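PDB 2H0A: transcriptional regulator, which probably represses transcription as a CcpA-type regulator, its modelled part resembling the periplasmic binding proteins that close on small ligands. Local coordinates for residues 112-123 / 150-161. Residues are numbered along the deposited sequence; the frame is centred on the assembly and turned at random.
Sequences FPGPIFAIAVEE and RPFSPDRLYITR
Glu123 OE1 is gripped twice by Arg161: Arg161 NH2 approaches Glu123 OE1 from its syn side at 2.9 Å, and OE1 lies close to the guanidinium plane, while NE adds a weak bond to the same oxygen. The carboxylate and guanidinium planes stand 61° apart, so this salt bridge is not a flat, paired one; Arg161 reaches it by bending at both chi2 and chi3. A leucine in place of Arg161 would probably leave the Glu123 carboxylate without this charged mate and freer to turn, although His162 N still holds OE2. At the opposite end of the contact, the Arg150 guanidinium points its edge at the carbonyls of Phe112 and Gly114, the NH2 bonds being weak, and Ile116 CD1 sits over the centre of one face, 3.7 Å above it. Arg156 spans Pro151 O, through NH2 at 2.8 Å, and Ile116 O, through a weak bond from NH1; its CG packs 3.6 Å from Phe117 CE2. Between these ends strands 116-121 and 157-160 pair in parallel, five backbone bonds running from Ala118 N to Glu122 N, with Ala120 N to Tyr158 O (2.8 Å) nearly straight at 173°. Ala118 CB meets Phe152 CZ at 3.5 Å, and Ile119 CG2 lies beside Thr160 CG2. Strand 157-160 ends the sheet within this chain, and strand 182-185 flanks 116-121 on its other side. The 116-to-157 connection through helix 133-147 is a beta-alpha-beta crossover; that helix covers Ile116 and Leu157, whereas helix 164-175 packs on Ile119 and Tyr158.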
ATOM      1  N   PHE A 112     -16.522 -25.935  13.009  1.00 44.05           N
ATOM      2  CA  PHE A 112     -15.227 -26.399  13.505  1.00 42.99           C
ATOM      3  C   PHE A 112     -14.965 -26.151  14.987  1.00 42.68           C
ATOM      4  O   PHE A 112     -15.521 -25.239  15.593  1.00 41.15           O
ATOM      5  CB  PHE A 112     -14.088 -25.743  12.715  1.00 43.18           C
ATOM      6  CG  PHE A 112     -14.147 -25.986  11.242  1.00 42.68           C
ATOM      7  CD1 PHE A 112     -15.098 -25.343  10.453  1.00 43.50           C
ATOM      8  CD2 PHE A 112     -13.251 -26.859  10.641  1.00 40.99           C
ATOM      9  CE1 PHE A 112     -15.153 -25.566   9.081  1.00 43.99           C
ATOM     10  CE2 PHE A 112     -13.291 -27.092   9.276  1.00 42.52           C
ATOM     11  CZ  PHE A 112     -14.247 -26.442   8.488  1.00 43.40           C
ATOM     12  N   PRO A 113     -14.100 -26.976  15.587  1.00 43.76           N
ATOM     13  CA  PRO A 113     -13.720 -26.880  17.000  1.00 44.13           C
ATOM     14  C   PRO A 113     -12.819 -25.656  17.245  1.00 44.89           C
ATOM     15  O   PRO A 113     -12.182 -25.149  16.316  1.00 45.24           O
ATOM     16  CB  PRO A 113     -12.973 -28.190  17.245  1.00 43.56           C
ATOM     17  CG  PRO A 113     -13.576 -29.122  16.242  1.00 42.28           C
ATOM     18  CD  PRO A 113     -13.677 -28.270  15.022  1.00 42.90           C
ATOM     19  N   GLY A 114     -12.766 -25.187  18.490  1.00 44.06           N
ATOM     20  CA  GLY A 114     -11.932 -24.044  18.810  1.00 42.96           C
ATOM     21  C   GLY A 114     -12.603 -22.718  18.505  1.00 42.96           C
ATOM     22  O   GLY A 114     -13.406 -22.640  17.573  1.00 43.64           O
ATOM     23  N   PRO A 115     -12.286 -21.651  19.265  1.00 41.46           N
ATOM     24  CA  PRO A 115     -12.843 -20.302  19.107  1.00 39.89           C
ATOM     25  C   PRO A 115     -12.636 -19.693  17.725  1.00 38.43           C
ATOM     26  O   PRO A 115     -11.601 -19.872  17.093  1.00 38.69           O
ATOM     27  CB  PRO A 115     -12.132 -19.511  20.193  1.00 39.86           C
ATOM     28  CG  PRO A 115     -10.803 -20.191  20.257  1.00 41.64           C
ATOM     29  CD  PRO A 115     -11.190 -21.636  20.248  1.00 40.43           C
ATOM     30  N   ILE A 116     -13.635 -18.957  17.270  1.00 37.29           N
ATOM     31  CA  ILE A 116     -13.599 -18.325  15.968  1.00 36.55           C
ATOM     32  C   ILE A 116     -13.219 -16.843  16.075  1.00 36.63           C
ATOM     33  O   ILE A 116     -13.850 -16.076  16.815  1.00 36.02           O
ATOM     34  CB  ILE A 116     -14.967 -18.453  15.293  1.00 35.24           C
ATOM     35  CG1 ILE A 116     -15.328 -19.937  15.162  1.00 34.08           C
ATOM     36  CG2 ILE A 116     -14.947 -17.744  13.952  1.00 35.32           C
ATOM     37  CD1 ILE A 116     -16.781 -20.201  14.821  1.00 32.57           C
ATOM     38  N   PHE A 117     -12.178 -16.456  15.341  1.00 35.05           N
ATOM     39  CA  PHE A 117     -11.703 -15.078  15.334  1.00 34.32           C
ATOM     40  C   PHE A 117     -11.907 -14.508  13.944  1.00 35.31           C
ATOM     41  O   PHE A 117     -12.060 -15.247  12.972  1.00 35.82           O
ATOM     42  CB  PHE A 117     -10.210 -14.995  15.671  1.00 31.88           C
ATOM     43  CG  PHE A 117      -9.855 -15.510  17.032  1.00 29.17           C
ATOM     44  CD1 PHE A 117      -9.622 -16.861  17.239  1.00 28.15           C
ATOM     45  CD2 PHE A 117      -9.745 -14.638  18.111  1.00 29.37           C
ATOM     46  CE1 PHE A 117      -9.283 -17.341  18.488  1.00 29.76           C
ATOM     47  CE2 PHE A 117      -9.406 -15.106  19.369  1.00 30.60           C
ATOM     48  CZ  PHE A 117      -9.174 -16.466  19.559  1.00 30.91           C
ATOM     49  N   ALA A 118     -11.892 -13.186  13.855  1.00 35.90           N
ATOM     50  CA  ALA A 118     -12.072 -12.511  12.586  1.00 36.84           C
ATOM     51  C   ALA A 118     -11.119 -11.326  12.462  1.00 37.48           C
ATOM     52  O   ALA A 118     -10.738 -10.699  13.461  1.00 35.94           O
ATOM     53  CB  ALA A 118     -13.512 -12.041  12.449  1.00 36.09           C
ATOM     54  N   ILE A 119     -10.728 -11.036  11.225  1.00 39.23           N
ATOM     55  CA  ILE A 119      -9.837  -9.923  10.946  1.00 41.22           C
ATOM     56  C   ILE A 119     -10.614  -8.926  10.092  1.00 43.27           C
ATOM     57  O   ILE A 119     -11.182  -9.285   9.059  1.00 43.59           O
ATOM     58  CB  ILE A 119      -8.560 -10.383  10.187  1.00 40.02           C
ATOM     59  CG1 ILE A 119      -7.868 -11.509  10.959  1.00 40.72           C
ATOM     60  CG2 ILE A 119      -7.591  -9.215  10.033  1.00 39.55           C
ATOM     61  CD1 ILE A 119      -6.605 -12.010  10.323  1.00 41.38           C
ATOM     62  N   ALA A 120     -10.652  -7.678  10.549  1.00 45.15           N
ATOM     63  CA  ALA A 120     -11.355  -6.618   9.845  1.00 47.06           C
ATOM     64  C   ALA A 120     -10.358  -5.627   9.260  1.00 49.52           C
ATOM     65  O   ALA A 120      -9.508  -5.086   9.972  1.00 48.16           O
ATOM     66  CB  ALA A 120     -12.306  -5.912  10.798  1.00 45.96           C
ATOM     67  N   VAL A 121     -10.461  -5.396   7.958  1.00 54.14           N
ATOM     68  CA  VAL A 121      -9.564  -4.469   7.280  1.00 59.60           C
ATOM     69  C   VAL A 121     -10.028  -3.027   7.465  1.00 64.64           C
ATOM     70  O   VAL A 121     -11.185  -2.692   7.197  1.00 65.08           O
ATOM     71  CB  VAL A 121      -9.473  -4.791   5.783  1.00 58.68           C
ATOM     72  CG1 VAL A 121      -8.518  -3.828   5.102  1.00 58.36           C
ATOM     73  CG2 VAL A 121      -9.012  -6.230   5.596  1.00 57.99           C
ATOM     74  N   GLU A 122      -9.108  -2.184   7.924  1.00 70.09           N
ATOM     75  CA  GLU A 122      -9.390  -0.779   8.188  1.00 74.78           C
ATOM     76  C   GLU A 122      -8.492   0.153   7.374  1.00 77.87           C
ATOM     77  O   GLU A 122      -7.410   0.535   7.821  1.00 78.66           O
ATOM     78  CB  GLU A 122      -9.197  -0.502   9.685  1.00 76.08           C
ATOM     79  CG  GLU A 122      -9.552   0.906  10.147  1.00 78.94           C
ATOM     80  CD  GLU A 122     -11.047   1.159  10.169  1.00 80.35           C
ATOM     81  OE1 GLU A 122     -11.772   0.400  10.850  1.00 81.24           O
ATOM     82  OE2 GLU A 122     -11.497   2.120   9.510  1.00 81.71           O
ATOM     83  N   GLU A 123      -8.941   0.511   6.176  1.00 81.57           N
ATOM     84  CA  GLU A 123      -8.183   1.421   5.323  1.00 85.27           C
ATOM     85  C   GLU A 123      -8.853   2.790   5.313  1.00 87.38           C
ATOM     86  O   GLU A 123     -10.049   2.902   5.027  1.00 87.39           O
ATOM     87  CB  GLU A 123      -8.097   0.884   3.894  1.00 85.99           C
ATOM     88  CG  GLU A 123      -7.143  -0.284   3.723  1.00 87.43           C
ATOM     89  CD  GLU A 123      -5.755   0.016   4.254  1.00 88.38           C
ATOM     90  OE1 GLU A 123      -5.340   1.195   4.214  1.00 88.87           O
ATOM     91  OE2 GLU A 123      -5.073  -0.932   4.701  1.00 88.31           O
ATOM     92  N   ARG A 150     -23.093 -20.104  17.961  1.00 46.01           N
ATOM     93  CA  ARG A 150     -21.751 -19.680  18.341  1.00 42.95           C
ATOM     94  C   ARG A 150     -21.543 -18.199  18.049  1.00 42.08           C
ATOM     95  O   ARG A 150     -20.667 -17.835  17.266  1.00 41.94           O
ATOM     96  CB  ARG A 150     -20.718 -20.499  17.576  1.00 41.31           C
ATOM     97  CG  ARG A 150     -21.010 -21.992  17.573  1.00 40.13           C
ATOM     98  CD  ARG A 150     -19.955 -22.770  16.793  1.00 37.47           C
ATOM     99  NE  ARG A 150     -18.616 -22.593  17.353  1.00 36.86           N
ATOM    100  CZ  ARG A 150     -17.534 -23.208  16.896  1.00 37.40           C
ATOM    101  NH1 ARG A 150     -17.629 -24.038  15.867  1.00 37.02           N
ATOM    102  NH2 ARG A 150     -16.359 -23.013  17.475  1.00 37.38           N
ATOM    103  N   PRO A 151     -22.342 -17.327  18.686  1.00 40.65           N
ATOM    104  CA  PRO A 151     -22.240 -15.880  18.485  1.00 40.71           C
ATOM    105  C   PRO A 151     -20.830 -15.318  18.655  1.00 42.52           C
ATOM    106  O   PRO A 151     -20.062 -15.764  19.513  1.00 41.69           O
ATOM    107  CB  PRO A 151     -23.231 -15.316  19.500  1.00 37.45           C
ATOM    108  CG  PRO A 151     -23.246 -16.347  20.568  1.00 39.05           C
ATOM    109  CD  PRO A 151     -23.269 -17.634  19.786  1.00 38.45           C
ATOM    110  N   PHE A 152     -20.511 -14.333  17.818  1.00 44.77           N
ATOM    111  CA  PHE A 152     -19.209 -13.673  17.806  1.00 46.84           C
ATOM    112  C   PHE A 152     -19.122 -12.586  18.881  1.00 48.35           C
ATOM    113  O   PHE A 152     -20.132 -12.151  19.431  1.00 49.78           O
ATOM    114  CB  PHE A 152     -18.964 -13.050  16.422  1.00 45.95           C
ATOM    115  CG  PHE A 152     -17.529 -12.684  16.154  1.00 44.35           C
ATOM    116  CD1 PHE A 152     -16.567 -13.674  15.958  1.00 44.23           C
ATOM    117  CD2 PHE A 152     -17.137 -11.353  16.091  1.00 42.35           C
ATOM    118  CE1 PHE A 152     -15.236 -13.341  15.702  1.00 42.82           C
ATOM    119  CE2 PHE A 152     -15.808 -11.009  15.836  1.00 41.86           C
ATOM    120  CZ  PHE A 152     -14.858 -12.004  15.641  1.00 42.17           C
ATOM    121  N   SER A 153     -17.902 -12.150  19.168  1.00 48.25           N
ATOM    122  CA  SER A 153     -17.675 -11.116  20.158  1.00 48.10           C
ATOM    123  C   SER A 153     -16.516 -10.244  19.706  1.00 47.79           C
ATOM    124  O   SER A 153     -15.579 -10.722  19.079  1.00 46.82           O
ATOM    125  CB  SER A 153     -17.355 -11.744  21.514  1.00 48.84           C
ATOM    126  OG  SER A 153     -17.081 -10.739  22.476  1.00 50.96           O
ATOM    127  N   PRO A 154     -16.565  -8.944  20.016  1.00 48.14           N
ATOM    128  CA  PRO A 154     -15.485  -8.039  19.617  1.00 47.81           C
ATOM    129  C   PRO A 154     -14.139  -8.367  20.262  1.00 47.49           C
ATOM    130  O   PRO A 154     -13.103  -7.851  19.843  1.00 46.93           O
ATOM    131  CB  PRO A 154     -16.020  -6.670  20.025  1.00 47.52           C
ATOM    132  CG  PRO A 154     -16.885  -6.982  21.188  1.00 47.79           C
ATOM    133  CD  PRO A 154     -17.620  -8.210  20.733  1.00 47.98           C
ATOM    134  N   ASP A 155     -14.149  -9.228  21.276  1.00 47.58           N
ATOM    135  CA  ASP A 155     -12.901  -9.597  21.933  1.00 48.45           C
ATOM    136  C   ASP A 155     -12.179 -10.685  21.138  1.00 46.53           C
ATOM    137  O   ASP A 155     -11.104 -11.136  21.524  1.00 47.13           O
ATOM    138  CB  ASP A 155     -13.155 -10.079  23.362  1.00 52.23           C
ATOM    139  CG  ASP A 155     -13.753 -11.470  23.410  1.00 57.45           C
ATOM    140  OD1 ASP A 155     -14.877 -11.650  22.892  1.00 59.98           O
ATOM    141  OD2 ASP A 155     -13.097 -12.384  23.965  1.00 60.12           O
ATOM    142  N   ARG A 156     -12.781 -11.110  20.032  1.00 43.80           N
ATOM    143  CA  ARG A 156     -12.180 -12.122  19.167  1.00 41.50           C
ATOM    144  C   ARG A 156     -11.990 -11.527  17.781  1.00 40.44           C
ATOM    145  O   ARG A 156     -11.753 -12.230  16.806  1.00 39.92           O
ATOM    146  CB  ARG A 156     -13.056 -13.380  19.100  1.00 40.03           C
ATOM    147  CG  ARG A 156     -12.834 -14.306  20.279  1.00 39.23           C
ATOM    148  CD  ARG A 156     -13.746 -15.505  20.254  1.00 38.44           C
ATOM    149  NE  ARG A 156     -15.127 -15.117  20.490  1.00 38.45           N
ATOM    150  CZ  ARG A 156     -16.144 -15.506  19.729  1.00 40.40           C
ATOM    151  NH1 ARG A 156     -15.927 -16.302  18.684  1.00 39.88           N
ATOM    152  NH2 ARG A 156     -17.370 -15.076  19.997  1.00 38.68           N
ATOM    153  N   LEU A 157     -12.091 -10.205  17.726  1.00 39.87           N
ATOM    154  CA  LEU A 157     -11.924  -9.446  16.497  1.00 40.73           C
ATOM    155  C   LEU A 157     -10.582  -8.727  16.499  1.00 42.12           C
ATOM    156  O   LEU A 157     -10.052  -8.380  17.554  1.00 43.65           O
ATOM    157  CB  LEU A 157     -13.022  -8.396  16.373  1.00 39.64           C
ATOM    158  CG  LEU A 157     -12.908  -7.452  15.182  1.00 36.51           C
ATOM    159  CD1 LEU A 157     -13.259  -8.200  13.907  1.00 37.10           C
ATOM    160  CD2 LEU A 157     -13.835  -6.286  15.374  1.00 34.68           C
ATOM    161  N   TYR A 158     -10.032  -8.509  15.310  1.00 42.25           N
ATOM    162  CA  TYR A 158      -8.775  -7.793  15.195  1.00 40.73           C
ATOM    163  C   TYR A 158      -8.886  -6.869  14.009  1.00 41.02           C
ATOM    164  O   TYR A 158      -9.302  -7.278  12.929  1.00 40.96           O
ATOM    165  CB  TYR A 158      -7.601  -8.741  14.980  1.00 40.35           C
ATOM    166  CG  TYR A 158      -6.255  -8.067  15.168  1.00 40.59           C
ATOM    167  CD1 TYR A 158      -5.738  -7.842  16.438  1.00 38.91           C
ATOM    168  CD2 TYR A 158      -5.501  -7.658  14.072  1.00 41.32           C
ATOM    169  CE1 TYR A 158      -4.509  -7.238  16.613  1.00 38.11           C
ATOM    170  CE2 TYR A 158      -4.268  -7.048  14.239  1.00 40.69           C
ATOM    171  CZ  TYR A 158      -3.777  -6.843  15.512  1.00 40.02           C
ATOM    172  OH  TYR A 158      -2.544  -6.243  15.680  1.00 40.91           O
ATOM    173  N   ILE A 159      -8.520  -5.613  14.219  1.00 41.63           N
ATOM    174  CA  ILE A 159      -8.577  -4.626  13.159  1.00 41.80           C
ATOM    175  C   ILE A 159      -7.154  -4.298  12.714  1.00 41.65           C
ATOM    176  O   ILE A 159      -6.263  -4.097  13.544  1.00 42.14           O
ATOM    177  CB  ILE A 159      -9.285  -3.344  13.654  1.00 42.02           C
ATOM    178  CG1 ILE A 159     -10.630  -3.715  14.293  1.00 41.06           C
ATOM    179  CG2 ILE A 159      -9.502  -2.385  12.490  1.00 40.67           C
ATOM    180  CD1 ILE A 159     -11.333  -2.566  14.980  1.00 37.96           C
ATOM    181  N   THR A 160      -6.942  -4.252  11.403  1.00 41.48           N
ATOM    182  CA  THR A 160      -5.623  -3.952  10.865  1.00 40.76           C
ATOM    183  C   THR A 160      -5.684  -3.514   9.398  1.00 39.83           C
ATOM    184  O   THR A 160      -6.759  -3.243   8.875  1.00 37.93           O
ATOM    185  CB  THR A 160      -4.674  -5.178  11.032  1.00 40.88           C
ATOM    186  OG1 THR A 160      -3.368  -4.842  10.555  1.00 41.40           O
ATOM    187  CG2 THR A 160      -5.201  -6.389  10.277  1.00 39.93           C
ATOM    188  N   ARG A 161      -4.530  -3.436   8.744  1.00 40.39           N
ATOM    189  CA  ARG A 161      -4.467  -3.013   7.347  1.00 40.90           C
ATOM    190  C   ARG A 161      -4.525  -4.214   6.414  1.00 39.95           C
ATOM    191  O   ARG A 161      -4.330  -5.354   6.835  1.00 37.22           O
ATOM    192  CB  ARG A 161      -3.178  -2.238   7.073  1.00 43.95           C
ATOM    193  CG  ARG A 161      -2.756  -1.247   8.155  1.00 49.20           C
ATOM    194  CD  ARG A 161      -3.506   0.064   8.089  1.00 53.60           C
ATOM    195  NE  ARG A 161      -3.487   0.650   6.752  1.00 61.26           N
ATOM    196  CZ  ARG A 161      -2.390   0.871   6.028  1.00 64.13           C
ATOM    197  NH1 ARG A 161      -1.195   0.554   6.509  1.00 65.81           N
ATOM    198  NH2 ARG A 161      -2.488   1.415   4.818  1.00 63.96           N
TER